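Side-chain contacts in 2-oxoglutarate carboxylase small subunit (Hydrogenobacter thermophilus, PDB 7KCT), which is a biotin carboxylase-type subunit of the ATP-grasp superfamily, with bound ADP and a magnesium site: residues V247-A250 / P251-L255; I111-W115 / K116-L120. All blocks are in the same frame, centred on the assembly; numbering follows the deposited sequence.

Contact 1 (V247-A250 / P251-L255); sequences VEIA and PSLLL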
ATOM      1  N   VAL A 247       8.136 -11.055 -13.159  1.00 27.46           N
ATOM      2  CA  VAL A 247       7.827 -11.295 -11.766  1.00 29.10           C
ATOM      3  C   VAL A 247       9.124 -11.322 -10.979  1.00 31.73           C
ATOM      4  O   VAL A 247      10.061 -12.043 -11.325  1.00 35.61           O
ATOM      5  CB  VAL A 247       7.069 -12.621 -11.566  1.00 39.52           C
ATOM      6  CG1 VAL A 247       6.871 -12.848 -10.057  1.00 27.24           C
ATOM      7  CG2 VAL A 247       5.730 -12.647 -12.376  1.00 32.57           C
ATOM      8  N   GLU A 248       9.136 -10.633  -9.876  1.00 33.37           N
ATOM      9  CA  GLU A 248      10.315 -10.535  -9.035  1.00 30.14           C
ATOM     10  C   GLU A 248       9.951 -10.785  -7.588  1.00 30.35           C
ATOM     11  O   GLU A 248       8.910 -10.320  -7.105  1.00 29.94           O
ATOM     12  CB  GLU A 248      10.940  -9.122  -9.211  1.00 35.60           C
ATOM     13  CG  GLU A 248      11.256  -8.744 -10.653  1.00 38.79           C
ATOM     14  CD  GLU A 248      10.270  -7.744 -11.286  1.00 42.08           C
ATOM     15  OE1 GLU A 248       9.226  -7.387 -10.680  1.00 41.33           O
ATOM     16  OE2 GLU A 248      10.588  -7.271 -12.399  1.00 44.33           O
ATOM     17  N   ILE A 249      10.820 -11.508  -6.864  1.00 28.98           N
ATOM     18  CA  ILE A 249      10.565 -11.764  -5.459  1.00 24.95           C
ATOM     19  C   ILE A 249      11.799 -11.425  -4.632  1.00 27.16           C
ATOM     20  O   ILE A 249      12.934 -11.509  -5.097  1.00 30.85           O
ATOM     21  CB  ILE A 249      10.143 -13.230  -5.183  1.00 29.93           C
ATOM     22  CG1 ILE A 249      11.331 -14.159  -5.379  1.00 32.84           C
ATOM     23  CG2 ILE A 249       9.045 -13.710  -6.172  1.00 33.41           C
ATOM     24  CD1 ILE A 249      11.110 -15.647  -4.984  1.00 41.28           C
ATOM     25  N   ALA A 250      11.567 -11.186  -3.350  1.00 29.12           N
ATOM     26  CA  ALA A 250      12.634 -10.915  -2.396  1.00 31.53           C
ATOM     27  C   ALA A 250      12.223 -11.471  -1.043  1.00 32.76           C
ATOM     28  O   ALA A 250      11.037 -11.385  -0.672  1.00 28.90           O
ATOM     29  CB  ALA A 250      12.952  -9.410  -2.257  1.00 32.92           C
ATOM     30  N   PRO A 251      13.154 -12.129  -0.314  1.00 35.90           N
ATOM     31  CA  PRO A 251      14.482 -12.540  -0.822  1.00 39.61           C
ATOM     32  C   PRO A 251      14.266 -13.640  -1.865  1.00 32.62           C
ATOM     33  O   PRO A 251      13.128 -14.048  -2.067  1.00 37.70           O
ATOM     34  CB  PRO A 251      15.210 -13.054   0.437  1.00 33.98           C
ATOM     35  CG  PRO A 251      14.071 -13.567   1.328  1.00 38.28           C
ATOM     36  CD  PRO A 251      12.910 -12.584   1.062  1.00 35.09           C
ATOM     37  N   SER A 252      15.317 -14.124  -2.507  1.00 32.95           N
ATOM     38  CA  SER A 252      15.229 -15.392  -3.213  1.00 33.59           C
ATOM     39  C   SER A 252      14.821 -16.480  -2.223  1.00 35.69           C
ATOM     40  O   SER A 252      15.038 -16.355  -1.021  1.00 36.84           O
ATOM     41  CB  SER A 252      16.581 -15.747  -3.833  1.00 37.42           C
ATOM     42  OG  SER A 252      17.434 -16.378  -2.855  1.00 36.69           O
ATOM     43  N   LEU A 253      14.207 -17.552  -2.733  1.00 39.13           N
ATOM     44  CA  LEU A 253      14.062 -18.775  -1.940  1.00 40.13           C
ATOM     45  C   LEU A 253      15.294 -19.660  -2.012  1.00 40.65           C
ATOM     46  O   LEU A 253      15.437 -20.581  -1.202  1.00 39.79           O
ATOM     47  CB  LEU A 253      12.858 -19.583  -2.429  1.00 39.02           C
ATOM     48  CG  LEU A 253      11.550 -18.774  -2.466  1.00 41.25           C
ATOM     49  CD1 LEU A 253      10.510 -19.479  -3.280  1.00 40.37           C
ATOM     50  CD2 LEU A 253      11.054 -18.530  -1.029  1.00 38.86           C
ATOM     51  N   LEU A 254      16.172 -19.409  -2.981  1.00 41.55           N
ATOM     52  CA  LEU A 254      17.305 -20.301  -3.191  1.00 46.21           C
ATOM     53  C   LEU A 254      18.299 -20.206  -2.048  1.00 45.50           C
ATOM     54  O   LEU A 254      18.685 -21.222  -1.458  1.00 42.80           O
ATOM     55  CB  LEU A 254      17.981 -19.982  -4.515  1.00 41.65           C
ATOM     56  CG  LEU A 254      19.221 -20.793  -4.883  1.00 52.78           C
ATOM     57  CD1 LEU A 254      18.883 -22.215  -5.325  1.00 48.75           C
ATOM     58  CD2 LEU A 254      19.957 -20.072  -5.970  1.00 42.53           C
ATOM     59  N   LEU A 255      18.745 -18.994  -1.746  1.00 39.03           N
ATOM     60  CA  LEU A 255      19.846 -18.782  -0.820  1.00 43.22           C
ATOM     61  C   LEU A 255      19.450 -18.918   0.641  1.00 47.31           C
ATOM     62  O   LEU A 255      18.417 -18.399   1.081  1.00 42.61           O
ATOM     63  CB  LEU A 255      20.446 -17.396  -1.048  1.00 36.71           C
ATOM     64  CG  LEU A 255      20.980 -17.083  -2.433  1.00 38.07           C
ATOM     65  CD1 LEU A 255      21.589 -15.707  -2.320  1.00 41.82           C
ATOM     66  CD2 LEU A 255      21.997 -18.122  -2.819  1.00 44.03           C
TER
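With chi1 at 71°, CG1 of Ile-249 sits between its own backbone N and carbonyl carbon, and an extended chi2 carries CD1 forward along the chain to Leu-253, whose CG stands beside its own backbone N at a chi1 of -54°. The two meet where the last residues of strand 244-250, in the ATP-grasp region, turn through a cis-proline into the loop before helix 257-273. CD1 of Ile-249 touches CG of Leu-253 at 4.0 Å, and the side chains cross at about a right angle: a single branch end against a branch point rather than a broad overlap. The carbonyl of Pro-251 lies beside the same isoleucine branch, its O 3.8 Å from Ile-249 CG1.

The cis peptide between Ala-250 and Pro-251 lies within the bend and probably helps residues four apart to meet. CB of Ala-250 faces the helix 305-312, against Val-307 and Ile-311, and the proline ring also reaches Ile-311. Tyr-341 of strand 341-351 lies against both Pro-251 and Leu-253, while Ile-249 rests on Ile-343; the pair thus belongs to a larger, mostly buried apolar cluster, with Leu-253 at its less buried side.

Beyond the turn Ser-252 makes an ST motif. Its OG, which is also hydrogen-bonded to Glu-234, accepts from the backbone N of Leu-255 at 3.1 Å, with a nearly straight N-H...O angle of 173°.

Contact 2 (I111-W115 / K116-L120); sequences IGPHW and KVIEL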
ATOM      1  N   ILE A 111      22.020  12.433  -9.687  1.00 26.37           N
ATOM      2  CA  ILE A 111      21.619  11.531  -8.590  1.00 22.87           C
ATOM      3  C   ILE A 111      21.850  10.103  -9.089  1.00 29.57           C
ATOM      4  O   ILE A 111      20.979   9.466  -9.719  1.00 27.43           O
ATOM      5  CB  ILE A 111      20.172  11.779  -8.145  1.00 26.77           C
ATOM      6  CG1 ILE A 111      20.038  13.213  -7.607  1.00 24.47           C
ATOM      7  CG2 ILE A 111      19.725  10.755  -7.103  1.00 26.80           C
ATOM      8  CD1 ILE A 111      18.588  13.676  -7.425  1.00 27.09           C
ATOM      9  N   GLY A 112      23.036   9.593  -8.801  1.00 25.58           N
ATOM     10  CA  GLY A 112      23.541   8.366  -9.376  1.00 28.11           C
ATOM     11  C   GLY A 112      25.013   8.237  -9.020  1.00 30.45           C
ATOM     12  O   GLY A 112      25.543   9.048  -8.254  1.00 31.98           O
ATOM     13  N   PRO A 113      25.686   7.189  -9.497  1.00 35.19           N
ATOM     14  CA  PRO A 113      27.102   7.002  -9.145  1.00 32.37           C
ATOM     15  C   PRO A 113      27.947   7.942 -10.004  1.00 26.35           C
ATOM     16  O   PRO A 113      27.471   8.560 -10.948  1.00 32.16           O
ATOM     17  CB  PRO A 113      27.358   5.504  -9.436  1.00 33.16           C
ATOM     18  CG  PRO A 113      26.383   5.160 -10.518  1.00 33.76           C
ATOM     19  CD  PRO A 113      25.141   6.049 -10.264  1.00 29.39           C
ATOM     20  N   HIS A 114      29.223   8.059  -9.669  1.00 31.91           N
ATOM     21  CA  HIS A 114      30.094   8.899 -10.482  1.00 28.15           C
ATOM     22  C   HIS A 114      30.073   8.505 -11.951  1.00 31.58           C
ATOM     23  O   HIS A 114      30.051   7.322 -12.302  1.00 32.69           O
ATOM     24  CB  HIS A 114      31.519   8.829  -9.918  1.00 32.26           C
ATOM     25  CG  HIS A 114      32.391   9.934 -10.396  1.00 35.57           C
ATOM     26  ND1 HIS A 114      33.001   9.901 -11.626  1.00 35.07           N
ATOM     27  CD2 HIS A 114      32.586  11.178  -9.914  1.00 42.64           C
ATOM     28  CE1 HIS A 114      33.657  11.031 -11.817  1.00 38.78           C
ATOM     29  NE2 HIS A 114      33.388  11.838 -10.811  1.00 40.38           N
ATOM     30  N   TRP A 115      30.142   9.504 -12.826  1.00 27.19           N
ATOM     31  CA  TRP A 115      30.142   9.175 -14.234  1.00 28.39           C
ATOM     32  C   TRP A 115      31.308   8.265 -14.666  1.00 35.24           C
ATOM     33  O   TRP A 115      31.169   7.606 -15.675  1.00 30.67           O
ATOM     34  CB  TRP A 115      30.169  10.424 -15.104  1.00 32.48           C
ATOM     35  CG  TRP A 115      31.456  11.205 -15.046  1.00 38.42           C
ATOM     36  CD1 TRP A 115      31.746  12.250 -14.209  1.00 38.59           C
ATOM     37  CD2 TRP A 115      32.623  11.017 -15.870  1.00 40.98           C
ATOM     38  NE1 TRP A 115      33.025  12.720 -14.457  1.00 42.35           N
ATOM     39  CE2 TRP A 115      33.583  11.984 -15.469  1.00 43.05           C
ATOM     40  CE3 TRP A 115      32.946  10.139 -16.905  1.00 40.86           C
ATOM     41  CZ2 TRP A 115      34.845  12.081 -16.065  1.00 42.04           C
ATOM     42  CZ3 TRP A 115      34.206  10.239 -17.490  1.00 47.81           C
ATOM     43  CH2 TRP A 115      35.128  11.216 -17.077  1.00 37.89           C
ATOM     44  N   LYS A 116      32.432   8.211 -13.971  1.00 38.19           N
ATOM     45  CA  LYS A 116      33.499   7.320 -14.384  1.00 40.01           C
ATOM     46  C   LYS A 116      33.146   5.864 -14.144  1.00 40.56           C
ATOM     47  O   LYS A 116      33.642   4.980 -14.855  1.00 34.97           O
ATOM     48  CB  LYS A 116      34.759   7.618 -13.602  1.00 39.03           C
ATOM     49  CG  LYS A 116      35.556   8.797 -13.989  1.00 42.19           C
ATOM     50  CD  LYS A 116      36.735   8.825 -13.005  1.00 51.07           C
ATOM     51  CE  LYS A 116      37.247  10.267 -12.858  1.00 52.31           C
ATOM     52  NZ  LYS A 116      38.738  10.289 -12.990  1.00 63.53           N
ATOM     53  N   VAL A 117      32.419   5.585 -13.058  1.00 35.12           N
ATOM     54  CA  VAL A 117      31.980   4.209 -12.799  1.00 37.06           C
ATOM     55  C   VAL A 117      30.901   3.786 -13.784  1.00 36.21           C
ATOM     56  O   VAL A 117      30.857   2.632 -14.228  1.00 36.56           O
ATOM     57  CB  VAL A 117      31.507   4.045 -11.348  1.00 33.86           C
ATOM     58  CG1 VAL A 117      31.264   2.578 -11.054  1.00 51.48           C
ATOM     59  CG2 VAL A 117      32.533   4.596 -10.422  1.00 40.32           C
ATOM     60  N   ILE A 118      30.026   4.705 -14.161  1.00 34.99           N
ATOM     61  CA  ILE A 118      29.045   4.407 -15.194  1.00 32.61           C
ATOM     62  C   ILE A 118      29.754   3.969 -16.472  1.00 39.55           C
ATOM     63  O   ILE A 118      29.410   2.952 -17.096  1.00 34.61           O
ATOM     64  CB  ILE A 118      28.154   5.641 -15.426  1.00 26.79           C
ATOM     65  CG1 ILE A 118      27.286   5.910 -14.181  1.00 28.40           C
ATOM     66  CG2 ILE A 118      27.311   5.437 -16.643  1.00 29.70           C
ATOM     67  CD1 ILE A 118      26.394   7.112 -14.299  1.00 35.04           C
ATOM     68  N   GLU A 119      30.761   4.737 -16.886  1.00 35.27           N
ATOM     69  CA  GLU A 119      31.497   4.398 -18.095  1.00 35.87           C
ATOM     70  C   GLU A 119      32.269   3.090 -17.939  1.00 36.81           C
ATOM     71  O   GLU A 119      32.369   2.300 -18.875  1.00 36.80           O
ATOM     72  CB  GLU A 119      32.455   5.525 -18.405  1.00 44.35           C
ATOM     73  CG  GLU A 119      32.892   5.701 -19.825  1.00 49.15           C
ATOM     74  CD  GLU A 119      33.636   7.012 -19.894  1.00 53.57           C
ATOM     75  OE1 GLU A 119      34.666   7.108 -19.186  1.00 57.12           O
ATOM     76  OE2 GLU A 119      33.156   7.961 -20.557  1.00 50.68           O
ATOM     77  N   LEU A 120      32.874   2.874 -16.788  1.00 36.89           N
ATOM     78  CA  LEU A 120      33.608   1.640 -16.569  1.00 36.81           C
ATOM     79  C   LEU A 120      32.714   0.404 -16.705  1.00 45.40           C
ATOM     80  O   LEU A 120      33.091  -0.574 -17.357  1.00 39.82           O
ATOM     81  CB  LEU A 120      34.242   1.677 -15.198  1.00 36.42           C
ATOM     82  CG  LEU A 120      34.965   0.422 -14.740  1.00 41.20           C
ATOM     83  CD1 LEU A 120      36.279   0.216 -15.511  1.00 34.38           C
ATOM     84  CD2 LEU A 120      35.196   0.409 -13.220  1.00 38.47           C
TER
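His-114 and Lys-116 lie side by side over one face of the Trp-115 indole, the lysine chain crossing it at a slant. With CG of His-114 anti to the backbone N (chi1 -163°), the ring folds back over the start of helix 115-120, and from the N-cap position ND1 accepts from Lys-116 N at 2.9 Å; the bond is nearly straight, the donor lying 19° out of the ring plane. His-114 O itself accepts from Ile-118 N at 3.2 Å and, weakly, from Val-117 N.

Lys-116 then runs beside the imidazole, with CG 3.6 Å from CE1 of His-114. The same CG makes a CH-pi contact with the indole, 3.8 Å from the centroid of the six-membered ring of Trp-115 and almost directly over its centre. Glu-119 instead meets the indole at its edge: OE1 approaches CZ3 of Trp-115 at 3.6 Å, with the carboxylate turned 83° from the ring plane. On the buried side, CG of Pro-113 packs crosswise on CG1 of Ile-118 at 3.8 Å.

The indole rests against Ala-100 and Arg-101 of helix 97-105, with NE1 hydrogen-bonded to Glu-104, whereas Pro-113, His-114 and Val-117 face the 274-277 loop before strand 278-286.

Overall arrangement
From the N terminus the chain first reaches contact 2, where the loop after strand 109-110, an outer strand of the parallel sheet in the biotin carboxylase N-terminal region, enters helix 115-120. More than a hundred residues later comes contact 1, at the exit of strand 244-250 toward helix 257-273 in the ATP-grasp region. Each is a local turn within continuous chain, so neither encloses a long loop; they follow in series and neither nest nor cross. Contacts 1 and 2 have centres about 28 Å apart and nearest atoms about 20 Å apart. Contact 2 joins the N-terminal sheet's edge to the 274-277 loop just after helix 257-273, whereas contact 1 joins strands 229-236 and 341-351 to helix 305-312.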